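Local structure of pyrroline-5-carboxylate reductase catalytic N-terminal domain-containing protein (4HUJ) at residues A82-L87 against G106-D111; G141-K146 against S176-Q181; V168-G173 against V194-L199. The protein is of unknown function but probably binds a dinucleotide such as NAD(P) and may act as an oxidoreductase. One frame throughout, in Å; residues are numbered along the deposited sequence.

Contact 1. Residues A82-L87 against G106-D111; sequences ADVVIL and GQIVVD
V85 is bonded through both its backbone N and its backbone O to the neighbouring strand: its N donates to I108 O at 2.8 Å, and its O accepts from V110 N at 2.7 Å. The same parallel pattern runs on at either end, from I108 N to D83 O and from L87 N to V110 O, and V84 CA and V109 CA add C-H...O contacts to I108 O and V85 O. Strands 84-87 and 108-111 lie 4.6 Å apart and diverge by only 19°. They are the two strands of a right-handed beta-alpha-beta crossover through helix 94-98, part of the Rossmann-type sheet, with strand 26-30 along the far side of 84-88. On the face of V84, I86, I108 and V110, V84 CG1 lies 3.9 Å from V110 CG2, the two side chains crossing at a slant, while I86 CG1 lies alongside V110 CB; helix 176-188 covers I108 and V110. The reverse face is closest where L87 CD1 meets V109 CG1 at 3.5 Å. L87 carries CG anti to its carbonyl carbon (chi1 -64°), which leaves the branched end leaning across V109, and I94 and V98 of the crossover helix pack on it. The other end is looser: before D83 the two segments part, and a water donates to both D83 O and G106 O (3.0 Å to the latter), beside partly exposed D83 and exposed G106.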
ATOM      1  N   ALA A  82     -11.714   6.460  -0.977  1.00 18.61           N
ATOM      2  CA  ALA A  82     -11.151   6.228  -2.312  1.00 17.90           C
ATOM      3  C   ALA A  82     -11.384   4.819  -2.852  1.00 17.31           C
ATOM      4  O   ALA A  82     -11.648   3.880  -2.092  1.00 17.04           O
ATOM      5  CB  ALA A  82      -9.662   6.567  -2.331  1.00 17.85           C
ATOM      6  N   ASP A  83     -11.286   4.683  -4.173  1.00 16.78           N
ATOM      7  CA  ASP A  83     -11.469   3.396  -4.841  1.00 16.39           C
ATOM      8  C   ASP A  83     -10.435   2.396  -4.357  1.00 15.69           C
ATOM      9  O   ASP A  83     -10.747   1.220  -4.142  1.00 15.50           O
ATOM     10  CB  ASP A  83     -11.335   3.547  -6.359  1.00 16.53           C
ATOM     11  CG  ASP A  83     -12.454   4.372  -6.974  1.00 17.91           C
ATOM     12  OD1 ASP A  83     -13.551   4.442  -6.379  1.00 19.31           O
ATOM     13  OD2 ASP A  83     -12.228   4.935  -8.064  1.00 18.92           O
ATOM     14  N   VAL A  84      -9.202   2.881  -4.204  1.00 14.89           N
ATOM     15  CA  VAL A  84      -8.075   2.061  -3.772  1.00 14.16           C
ATOM     16  C   VAL A  84      -7.396   2.761  -2.595  1.00 13.80           C
ATOM     17  O   VAL A  84      -6.888   3.885  -2.733  1.00 13.64           O
ATOM     18  CB  VAL A  84      -7.070   1.822  -4.920  1.00 14.27           C
ATOM     19  CG1 VAL A  84      -5.879   1.003  -4.441  1.00 14.07           C
ATOM     20  CG2 VAL A  84      -7.750   1.111  -6.089  1.00 14.20           C
ATOM     21  N   VAL A  85      -7.404   2.089  -1.449  1.00 13.41           N
ATOM     22  CA  VAL A  85      -6.896   2.663  -0.205  1.00 13.54           C
ATOM     23  C   VAL A  85      -5.681   1.855   0.227  1.00 13.36           C
ATOM     24  O   VAL A  85      -5.796   0.669   0.529  1.00 13.64           O
ATOM     25  CB  VAL A  85      -7.980   2.686   0.903  1.00 13.66           C
ATOM     26  CG1 VAL A  85      -7.405   3.184   2.238  1.00 14.38           C
ATOM     27  CG2 VAL A  85      -9.160   3.570   0.489  1.00 14.53           C
ATOM     28  N   ILE A  86      -4.525   2.514   0.247  1.00 13.05           N
ATOM     29  CA  ILE A  86      -3.254   1.858   0.545  1.00 13.13           C
ATOM     30  C   ILE A  86      -2.897   2.116   1.996  1.00 13.11           C
ATOM     31  O   ILE A  86      -2.648   3.256   2.386  1.00 13.43           O
ATOM     32  CB  ILE A  86      -2.116   2.367  -0.373  1.00 13.32           C
ATOM     33  CG1 ILE A  86      -2.490   2.162  -1.848  1.00 13.36           C
ATOM     34  CG2 ILE A  86      -0.806   1.633  -0.045  1.00 14.22           C
ATOM     35  CD1 ILE A  86      -1.563   2.866  -2.829  1.00 14.67           C
ATOM     36  N   LEU A  87      -2.881   1.051   2.789  1.00 13.38           N
ATOM     37  CA  LEU A  87      -2.581   1.162   4.213  1.00 13.48           C
ATOM     38  C   LEU A  87      -1.081   1.035   4.431  1.00 14.13           C
ATOM     39  O   LEU A  87      -0.540  -0.072   4.537  1.00 13.84           O
ATOM     40  CB  LEU A  87      -3.350   0.109   5.019  1.00 13.94           C
ATOM     41  CG  LEU A  87      -4.880   0.210   5.009  1.00 13.86           C
ATOM     42  CD1 LEU A  87      -5.479  -1.000   5.705  1.00 15.28           C
ATOM     43  CD2 LEU A  87      -5.379   1.501   5.669  1.00 16.07           C
ATOM     44  N   GLY A 106     -17.242  -2.177  -2.723  1.00 23.62           N
ATOM     45  CA  GLY A 106     -16.772  -1.539  -3.950  1.00 22.06           C
ATOM     46  C   GLY A 106     -15.368  -0.962  -3.873  1.00 20.82           C
ATOM     47  O   GLY A 106     -14.866  -0.395  -4.849  1.00 21.13           O
ATOM     48  N   GLN A 107     -14.730  -1.100  -2.715  1.00 19.46           N
ATOM     49  CA  GLN A 107     -13.391  -0.552  -2.522  1.00 17.82           C
ATOM     50  C   GLN A 107     -12.341  -1.650  -2.455  1.00 16.94           C
ATOM     51  O   GLN A 107     -12.635  -2.787  -2.076  1.00 17.07           O
ATOM     52  CB  GLN A 107     -13.323   0.294  -1.248  1.00 17.88           C
ATOM     53  CG  GLN A 107     -14.246   1.499  -1.236  1.00 17.27           C
ATOM     54  CD  GLN A 107     -14.110   2.306   0.038  1.00 17.10           C
ATOM     55  OE1 GLN A 107     -13.173   3.094   0.193  1.00 18.62           O
ATOM     56  NE2 GLN A 107     -15.043   2.116   0.957  1.00 15.72           N
ATOM     57  N   ILE A 108     -11.121  -1.285  -2.836  1.00 15.60           N
ATOM     58  CA  ILE A 108      -9.956  -2.145  -2.683  1.00 14.60           C
ATOM     59  C   ILE A 108      -9.103  -1.556  -1.574  1.00 13.87           C
ATOM     60  O   ILE A 108      -8.821  -0.356  -1.573  1.00 13.65           O
ATOM     61  CB  ILE A 108      -9.135  -2.228  -3.990  1.00 14.36           C
ATOM     62  CG1 ILE A 108      -9.919  -2.991  -5.059  1.00 14.63           C
ATOM     63  CG2 ILE A 108      -7.764  -2.896  -3.751  1.00 14.79           C
ATOM     64  CD1 ILE A 108      -9.333  -2.862  -6.455  1.00 13.88           C
ATOM     65  N   VAL A 109      -8.703  -2.411  -0.633  1.00 13.24           N
ATOM     66  CA  VAL A 109      -7.767  -2.029   0.415  1.00 12.73           C
ATOM     67  C   VAL A 109      -6.452  -2.751   0.150  1.00 12.37           C
ATOM     68  O   VAL A 109      -6.437  -3.965  -0.016  1.00 12.34           O
ATOM     69  CB  VAL A 109      -8.325  -2.371   1.821  1.00 12.65           C
ATOM     70  CG1 VAL A 109      -7.243  -2.251   2.900  1.00 13.60           C
ATOM     71  CG2 VAL A 109      -9.495  -1.459   2.146  1.00 13.32           C
ATOM     72  N   VAL A 110      -5.365  -1.990   0.072  1.00 11.74           N
ATOM     73  CA  VAL A 110      -4.035  -2.564  -0.121  1.00 11.48           C
ATOM     74  C   VAL A 110      -3.313  -2.592   1.224  1.00 11.69           C
ATOM     75  O   VAL A 110      -3.017  -1.543   1.790  1.00 12.51           O
ATOM     76  CB  VAL A 110      -3.227  -1.768  -1.165  1.00 11.71           C
ATOM     77  CG1 VAL A 110      -1.832  -2.370  -1.350  1.00 10.71           C
ATOM     78  CG2 VAL A 110      -3.970  -1.751  -2.496  1.00 11.36           C
ATOM     79  N   ASP A 111      -3.056  -3.793   1.742  1.00 11.67           N
ATOM     80  CA  ASP A 111      -2.313  -3.941   2.997  1.00 11.22           C
ATOM     81  C   ASP A 111      -0.809  -3.901   2.720  1.00 10.93           C
ATOM     82  O   ASP A 111      -0.242  -4.861   2.201  1.00 11.27           O
ATOM     83  CB  ASP A 111      -2.713  -5.243   3.701  1.00 11.45           C
ATOM     84  CG  ASP A 111      -1.983  -5.454   5.024  1.00 12.19           C
ATOM     85  OD1 ASP A 111      -1.375  -4.498   5.559  1.00 12.41           O
ATOM     86  OD2 ASP A 111      -2.025  -6.586   5.542  1.00 12.58           O
TER
HETATM   87  O   HOH W   1     -12.178  -0.118  -6.147  1.00 23.97           O

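Contact 2. Residues G141-K146 against S176-Q181; sequences GAKVVK and SDANRQ
Strand 143-146 passes the first turn and a half of helix 176-188 with the axes of segments 143-146 and 176-181 8.0 Å apart and inclined at 52°, so that K143 and V145, which share one face of the strand, look toward the helix. A178 sits at the centre of the contact. Its CB touches K143 CB and also V145 CG2, each at 3.8 Å, and a side chain this small lets the helix come down close to the strand. V145 has CG1 anti to the backbone N (chi1 175°), which leaves CG2 as the branch that meets the helix; this methyl also approaches N179 OD1 at 3.6 Å. The aliphatic part of K143 runs outward in an extended chain, crossing the side chain of D177 at about a right angle. Its NZ forms a salt bridge with D177 OD2 at 2.7 Å, using the syn lone pair of that oxygen, while the distance to D177 OD1 is 3.6 Å. The charged pair closes the partly exposed margin, beside the apolar packing of A178 and V145. Nearer N179, a water sits between V144 O and N179 OD1, 2.8 Å from the former and 2.9 Å from the latter. The amide of N179 is held at its other end as well, where ND2 donates to G173 O. I108 of the adjoining strand packs on A178 and Q181, so the helix spans more than one strand. Such packing of a helix across the face of a beta-sheet is typical of the layered alpha/beta architecture of Rossmann-like domains.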
ATOM      1  N   GLY A 141     -16.288  -6.333   3.355  1.00 22.09           N
ATOM      2  CA  GLY A 141     -16.797  -5.736   2.134  1.00 21.23           C
ATOM      3  C   GLY A 141     -15.696  -5.307   1.182  1.00 20.39           C
ATOM      4  O   GLY A 141     -15.914  -5.252  -0.024  1.00 21.01           O
ATOM      5  N   ALA A 142     -14.513  -5.001   1.719  1.00 19.58           N
ATOM      6  CA  ALA A 142     -13.379  -4.593   0.889  1.00 18.36           C
ATOM      7  C   ALA A 142     -12.724  -5.798   0.232  1.00 17.61           C
ATOM      8  O   ALA A 142     -12.691  -6.888   0.808  1.00 18.07           O
ATOM      9  CB  ALA A 142     -12.350  -3.834   1.717  1.00 18.70           C
ATOM     10  N   LYS A 143     -12.219  -5.601  -0.982  1.00 16.53           N
ATOM     11  CA  LYS A 143     -11.345  -6.584  -1.610  1.00 15.42           C
ATOM     12  C   LYS A 143      -9.909  -6.194  -1.243  1.00 14.64           C
ATOM     13  O   LYS A 143      -9.457  -5.100  -1.572  1.00 14.44           O
ATOM     14  CB  LYS A 143     -11.555  -6.615  -3.125  1.00 15.98           C
ATOM     15  CG  LYS A 143     -12.870  -7.282  -3.550  1.00 16.92           C
ATOM     16  CD  LYS A 143     -13.100  -7.184  -5.055  1.00 20.42           C
ATOM     17  CE  LYS A 143     -14.459  -7.766  -5.416  1.00 23.18           C
ATOM     18  NZ  LYS A 143     -14.828  -7.561  -6.853  1.00 24.53           N
ATOM     19  N   VAL A 144      -9.219  -7.080  -0.529  1.00 13.71           N
ATOM     20  CA  VAL A 144      -7.883  -6.776  -0.004  1.00 12.80           C
ATOM     21  C   VAL A 144      -6.784  -7.355  -0.890  1.00 12.06           C
ATOM     22  O   VAL A 144      -6.859  -8.508  -1.312  1.00 12.49           O
ATOM     23  CB  VAL A 144      -7.716  -7.267   1.461  1.00 13.02           C
ATOM     24  CG1 VAL A 144      -6.279  -7.052   1.971  1.00 13.06           C
ATOM     25  CG2 VAL A 144      -8.712  -6.547   2.375  1.00 13.71           C
ATOM     26  N   VAL A 145      -5.783  -6.527  -1.184  1.00 10.83           N
ATOM     27  CA  VAL A 145      -4.582  -6.957  -1.906  1.00 10.15           C
ATOM     28  C   VAL A 145      -3.392  -6.700  -0.988  1.00  9.52           C
ATOM     29  O   VAL A 145      -3.303  -5.633  -0.389  1.00  9.46           O
ATOM     30  CB  VAL A 145      -4.405  -6.172  -3.227  1.00 10.20           C
ATOM     31  CG1 VAL A 145      -3.084  -6.532  -3.925  1.00 10.98           C
ATOM     32  CG2 VAL A 145      -5.578  -6.416  -4.161  1.00  9.66           C
ATOM     33  N   LYS A 146      -2.487  -7.674  -0.882  1.00  9.11           N
ATOM     34  CA  LYS A 146      -1.245  -7.504  -0.121  1.00  9.16           C
ATOM     35  C   LYS A 146      -0.161  -7.039  -1.090  1.00  9.18           C
ATOM     36  O   LYS A 146       0.189  -7.757  -2.023  1.00  9.53           O
ATOM     37  CB  LYS A 146      -0.843  -8.832   0.543  1.00  9.01           C
ATOM     38  CG  LYS A 146       0.356  -8.731   1.493  1.00  8.72           C
ATOM     39  CD  LYS A 146       0.716 -10.097   2.058  1.00  9.57           C
ATOM     40  CE  LYS A 146       1.883 -10.003   3.038  1.00 10.86           C
ATOM     41  NZ  LYS A 146       1.450  -9.301   4.285  1.00 10.62           N
ATOM     42  N   SER A 176      -9.077 -11.952  -7.894  1.00 17.66           N
ATOM     43  CA  SER A 176      -8.254 -11.742  -9.093  1.00 18.07           C
ATOM     44  C   SER A 176      -8.452 -10.366  -9.734  1.00 17.70           C
ATOM     45  O   SER A 176      -7.502  -9.790 -10.252  1.00 17.96           O
ATOM     46  CB  SER A 176      -8.469 -12.851 -10.129  1.00 18.52           C
ATOM     47  OG  SER A 176      -9.834 -12.953 -10.482  1.00 20.83           O
ATOM     48  N   ASP A 177      -9.672  -9.836  -9.684  1.00 17.69           N
ATOM     49  CA  ASP A 177      -9.946  -8.534 -10.280  1.00 17.66           C
ATOM     50  C   ASP A 177      -9.288  -7.400  -9.492  1.00 16.77           C
ATOM     51  O   ASP A 177      -8.757  -6.460 -10.077  1.00 16.41           O
ATOM     52  CB  ASP A 177     -11.452  -8.299 -10.462  1.00 18.59           C
ATOM     53  CG  ASP A 177     -12.220  -8.305  -9.149  1.00 20.87           C
ATOM     54  OD1 ASP A 177     -11.838  -9.022  -8.201  1.00 22.76           O
ATOM     55  OD2 ASP A 177     -13.234  -7.585  -9.069  1.00 26.02           O
ATOM     56  N   ALA A 178      -9.298  -7.510  -8.168  1.00 16.13           N
ATOM     57  CA  ALA A 178      -8.612  -6.527  -7.331  1.00 15.56           C
ATOM     58  C   ALA A 178      -7.094  -6.619  -7.543  1.00 14.90           C
ATOM     59  O   ALA A 178      -6.420  -5.598  -7.687  1.00 14.85           O
ATOM     60  CB  ALA A 178      -8.977  -6.720  -5.874  1.00 15.65           C
ATOM     61  N   ASN A 179      -6.561  -7.840  -7.566  1.00 14.58           N
ATOM     62  CA  ASN A 179      -5.137  -8.044  -7.853  1.00 14.44           C
ATOM     63  C   ASN A 179      -4.735  -7.383  -9.170  1.00 14.94           C
ATOM     64  O   ASN A 179      -3.721  -6.693  -9.242  1.00 14.76           O
ATOM     65  CB  ASN A 179      -4.800  -9.534  -7.917  1.00 13.92           C
ATOM     66  CG  ASN A 179      -4.785 -10.199  -6.547  1.00 13.68           C
ATOM     67  OD1 ASN A 179      -5.352  -9.696  -5.581  1.00 12.69           O
ATOM     68  ND2 ASN A 179      -4.131 -11.349  -6.469  1.00 13.88           N
ATOM     69  N   ARG A 180      -5.547  -7.585 -10.205  1.00 15.65           N
ATOM     70  CA  ARG A 180      -5.287  -6.979 -11.511  1.00 16.12           C
ATOM     71  C   ARG A 180      -5.192  -5.463 -11.420  1.00 16.02           C
ATOM     72  O   ARG A 180      -4.269  -4.867 -11.976  1.00 15.85           O
ATOM     73  CB  ARG A 180      -6.368  -7.374 -12.520  1.00 16.90           C
ATOM     74  CG  ARG A 180      -6.120  -6.849 -13.939  1.00 19.49           C
ATOM     75  CD  ARG A 180      -7.301  -7.148 -14.869  1.00 25.27           C
ATOM     76  NE  ARG A 180      -7.733  -8.547 -14.755  1.00 29.81           N
ATOM     77  CZ  ARG A 180      -8.923  -8.942 -14.302  1.00 31.07           C
ATOM     78  NH1 ARG A 180      -9.839  -8.055 -13.932  1.00 33.00           N
ATOM     79  NH2 ARG A 180      -9.203 -10.235 -14.230  1.00 32.65           N
ATOM     80  N   GLN A 181      -6.145  -4.854 -10.711  1.00 16.25           N
ATOM     81  CA  GLN A 181      -6.220  -3.400 -10.579  1.00 16.43           C
ATOM     82  C   GLN A 181      -4.994  -2.861  -9.862  1.00 15.68           C
ATOM     83  O   GLN A 181      -4.441  -1.831 -10.250  1.00 15.47           O
ATOM     84  CB  GLN A 181      -7.494  -2.974  -9.847  1.00 16.92           C
ATOM     85  CG  GLN A 181      -8.771  -3.168 -10.657  1.00 19.86           C
ATOM     86  CD  GLN A 181      -9.985  -2.564  -9.982  1.00 22.75           C
ATOM     87  OE1 GLN A 181     -10.043  -1.354  -9.743  1.00 25.25           O
ATOM     88  NE2 GLN A 181     -10.968  -3.402  -9.673  1.00 25.04           N
TER
HETATM   89  O   HOH W   2      -7.608  -9.501  -3.822  1.00 13.73           O

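Contact 3. Residues V168-G173 against V194-L199; sequences VLFLSG and VDLGTL
The ring of F170 has V168 CG1 over the centre of one face, 3.8 Å above its plane, while V194 and L196 approach the ring obliquely. V194 CB comes to 3.6 Å from F170 CD1, with its side chain alongside the phenyl group and pointing the same way; L196 CD2 reaches the same CD1 at 3.7 Å. V194 CG2 in turn touches V168 CG1, which closes the cluster. L196 holds CG beside its backbone N (chi1 -62°), which brings its methyls over to the F170 ring. With both methyls leaning there, an alanine here would probably leave the F170 ring freer to turn and open a gap against I205 of the following helix. Alongside this cluster, strand 166-173 pairs in parallel with strand 192-195, the two being joined through helix 176-188 as a beta-alpha-beta unit. V194 N donates to L169 O, V194 O accepts from L171 N at 2.9 Å, and L196 N donates to L171 O. Past D195 the segment 194-199 turns: D195 OD1 accepts from G197 N at 2.9 Å, an Asx turn, and G197 O then takes G173 N at 2.8 Å. T198 is the N-cap of helix 199-206, its OG1 binding A201 N, and L199 CD2 packs 3.7 Å from G173 CA. S172 OG lies nearby, held by Q206 and S202.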
ATOM      1  N   VAL A 168      10.938  -5.037  -8.939  1.00 13.33           N
ATOM      2  CA  VAL A 168       9.825  -5.961  -8.757  1.00 12.42           C
ATOM      3  C   VAL A 168       9.053  -5.675  -7.477  1.00 12.04           C
ATOM      4  O   VAL A 168       9.646  -5.539  -6.397  1.00 11.52           O
ATOM      5  CB  VAL A 168      10.305  -7.437  -8.749  1.00 12.34           C
ATOM      6  CG1 VAL A 168       9.173  -8.394  -8.344  1.00 12.04           C
ATOM      7  CG2 VAL A 168      10.860  -7.812 -10.116  1.00 12.51           C
ATOM      8  N   LEU A 169       7.733  -5.591  -7.621  1.00 11.22           N
ATOM      9  CA  LEU A 169       6.822  -5.569  -6.480  1.00 11.25           C
ATOM     10  C   LEU A 169       5.913  -6.784  -6.546  1.00 10.81           C
ATOM     11  O   LEU A 169       5.070  -6.899  -7.443  1.00 11.03           O
ATOM     12  CB  LEU A 169       5.991  -4.279  -6.446  1.00 11.41           C
ATOM     13  CG  LEU A 169       6.672  -3.035  -5.869  1.00 11.73           C
ATOM     14  CD1 LEU A 169       5.777  -1.814  -6.029  1.00 12.30           C
ATOM     15  CD2 LEU A 169       7.050  -3.226  -4.400  1.00 13.89           C
ATOM     16  N   PHE A 170       6.100  -7.704  -5.607  1.00 10.48           N
ATOM     17  CA  PHE A 170       5.183  -8.831  -5.454  1.00 10.40           C
ATOM     18  C   PHE A 170       3.840  -8.375  -4.877  1.00 10.41           C
ATOM     19  O   PHE A 170       3.775  -7.444  -4.071  1.00 11.34           O
ATOM     20  CB  PHE A 170       5.807  -9.925  -4.574  1.00 10.27           C
ATOM     21  CG  PHE A 170       7.032 -10.554  -5.173  1.00 10.36           C
ATOM     22  CD1 PHE A 170       6.918 -11.463  -6.225  1.00 10.60           C
ATOM     23  CD2 PHE A 170       8.305 -10.222  -4.705  1.00 11.56           C
ATOM     24  CE1 PHE A 170       8.052 -12.045  -6.796  1.00 11.44           C
ATOM     25  CE2 PHE A 170       9.453 -10.799  -5.268  1.00 11.89           C
ATOM     26  CZ  PHE A 170       9.325 -11.717  -6.311  1.00 12.34           C
ATOM     27  N   LEU A 171       2.763  -9.019  -5.317  1.00 10.12           N
ATOM     28  CA  LEU A 171       1.435  -8.780  -4.739  1.00 10.03           C
ATOM     29  C   LEU A 171       0.674 -10.090  -4.655  1.00  9.76           C
ATOM     30  O   LEU A 171       1.057 -11.078  -5.278  1.00  9.90           O
ATOM     31  CB  LEU A 171       0.636  -7.743  -5.543  1.00 10.01           C
ATOM     32  CG  LEU A 171       0.114  -8.166  -6.924  1.00  9.99           C
ATOM     33  CD1 LEU A 171      -1.193  -7.463  -7.234  1.00 13.29           C
ATOM     34  CD2 LEU A 171       1.151  -7.879  -8.012  1.00 12.47           C
ATOM     35  N   SER A 172      -0.396 -10.095  -3.866  1.00  9.78           N
ATOM     36  CA  SER A 172      -1.215 -11.281  -3.697  1.00  9.84           C
ATOM     37  C   SER A 172      -2.565 -10.866  -3.131  1.00 10.33           C
ATOM     38  O   SER A 172      -2.741  -9.729  -2.689  1.00 10.12           O
ATOM     39  CB  SER A 172      -0.538 -12.300  -2.773  1.00 10.02           C
ATOM     40  OG  SER A 172      -0.127 -11.701  -1.555  1.00  9.80           O
ATOM     41  N   GLY A 173      -3.514 -11.788  -3.148  1.00 10.86           N
ATOM     42  CA  GLY A 173      -4.875 -11.469  -2.733  1.00 11.82           C
ATOM     43  C   GLY A 173      -5.864 -12.471  -3.292  1.00 12.78           C
ATOM     44  O   GLY A 173      -5.593 -13.137  -4.299  1.00 12.69           O
ATOM     45  N   VAL A 194       4.431  -8.722  -9.809  1.00 12.81           N
ATOM     46  CA  VAL A 194       4.372 -10.177  -9.898  1.00 12.79           C
ATOM     47  C   VAL A 194       3.297 -10.652  -8.934  1.00 12.65           C
ATOM     48  O   VAL A 194       3.471 -10.581  -7.716  1.00 12.54           O
ATOM     49  CB  VAL A 194       5.726 -10.869  -9.587  1.00 12.83           C
ATOM     50  CG1 VAL A 194       5.568 -12.386  -9.666  1.00 13.11           C
ATOM     51  CG2 VAL A 194       6.824 -10.404 -10.560  1.00 13.25           C
ATOM     52  N   ASP A 195       2.187 -11.128  -9.494  1.00 12.57           N
ATOM     53  CA  ASP A 195       1.051 -11.615  -8.716  1.00 12.71           C
ATOM     54  C   ASP A 195       1.261 -13.078  -8.318  1.00 12.25           C
ATOM     55  O   ASP A 195       1.200 -13.980  -9.165  1.00 12.55           O
ATOM     56  CB  ASP A 195      -0.234 -11.439  -9.537  1.00 13.05           C
ATOM     57  CG  ASP A 195      -1.491 -11.842  -8.786  1.00 14.30           C
ATOM     58  OD1 ASP A 195      -1.411 -12.398  -7.667  1.00 15.06           O
ATOM     59  OD2 ASP A 195      -2.586 -11.605  -9.337  1.00 15.37           O
ATOM     60  N   LEU A 196       1.501 -13.300  -7.028  1.00 11.58           N
ATOM     61  CA  LEU A 196       1.814 -14.624  -6.490  1.00 11.24           C
ATOM     62  C   LEU A 196       0.587 -15.500  -6.292  1.00 11.39           C
ATOM     63  O   LEU A 196       0.718 -16.693  -6.015  1.00 12.06           O
ATOM     64  CB  LEU A 196       2.553 -14.498  -5.155  1.00 11.34           C
ATOM     65  CG  LEU A 196       3.916 -13.794  -5.178  1.00 10.49           C
ATOM     66  CD1 LEU A 196       4.362 -13.462  -3.760  1.00  9.99           C
ATOM     67  CD2 LEU A 196       4.973 -14.632  -5.897  1.00 10.76           C
ATOM     68  N   GLY A 197      -0.595 -14.907  -6.419  1.00 11.33           N
ATOM     69  CA  GLY A 197      -1.846 -15.627  -6.222  1.00 11.37           C
ATOM     70  C   GLY A 197      -2.569 -15.229  -4.943  1.00 11.25           C
ATOM     71  O   GLY A 197      -2.561 -14.062  -4.559  1.00 11.18           O
ATOM     72  N   THR A 198      -3.195 -16.208  -4.290  1.00 11.51           N
ATOM     73  CA  THR A 198      -3.992 -15.969  -3.080  1.00 12.02           C
ATOM     74  C   THR A 198      -3.162 -15.577  -1.864  1.00 11.60           C
ATOM     75  O   THR A 198      -1.948 -15.753  -1.841  1.00 11.13           O
ATOM     76  CB  THR A 198      -4.828 -17.207  -2.678  1.00 12.18           C
ATOM     77  OG1 THR A 198      -3.956 -18.297  -2.340  1.00 12.51           O
ATOM     78  CG2 THR A 198      -5.765 -17.607  -3.794  1.00 13.74           C
ATOM     79  N   LEU A 199      -3.831 -15.060  -0.833  1.00 11.43           N
ATOM     80  CA  LEU A 199      -3.133 -14.784   0.425  1.00 11.71           C
ATOM     81  C   LEU A 199      -2.553 -16.054   1.042  1.00 12.16           C
ATOM     82  O   LEU A 199      -1.476 -16.011   1.643  1.00 12.20           O
ATOM     83  CB  LEU A 199      -4.052 -14.081   1.432  1.00 11.59           C
ATOM     84  CG  LEU A 199      -4.583 -12.698   1.054  1.00 11.74           C
ATOM     85  CD1 LEU A 199      -5.447 -12.151   2.187  1.00 11.01           C
ATOM     86  CD2 LEU A 199      -3.450 -11.724   0.704  1.00 11.85           C
TER

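Overall arrangement
All three contacts reach one mixed sheet, and contact 1 lies deepest, its centre about 8 Å from that of the chain against about 12 and 13 Å for the centres of contacts 2 and 3. Contacts 1 and 3 each join parallel strands of a beta-alpha-beta unit, but the side chains that meet in the former are almost wholly aliphatic, whereas the latter adds an aromatic ring and a polar turn at the partly exposed end. Contact 2 sets a helix on a strand and has a salt bridge at its margin. It stands between the others: V145 N and O probably bond V109 O and D111 N of contact 1, while K146 N probably bonds S172 O of contact 3, where the sheet becomes antiparallel.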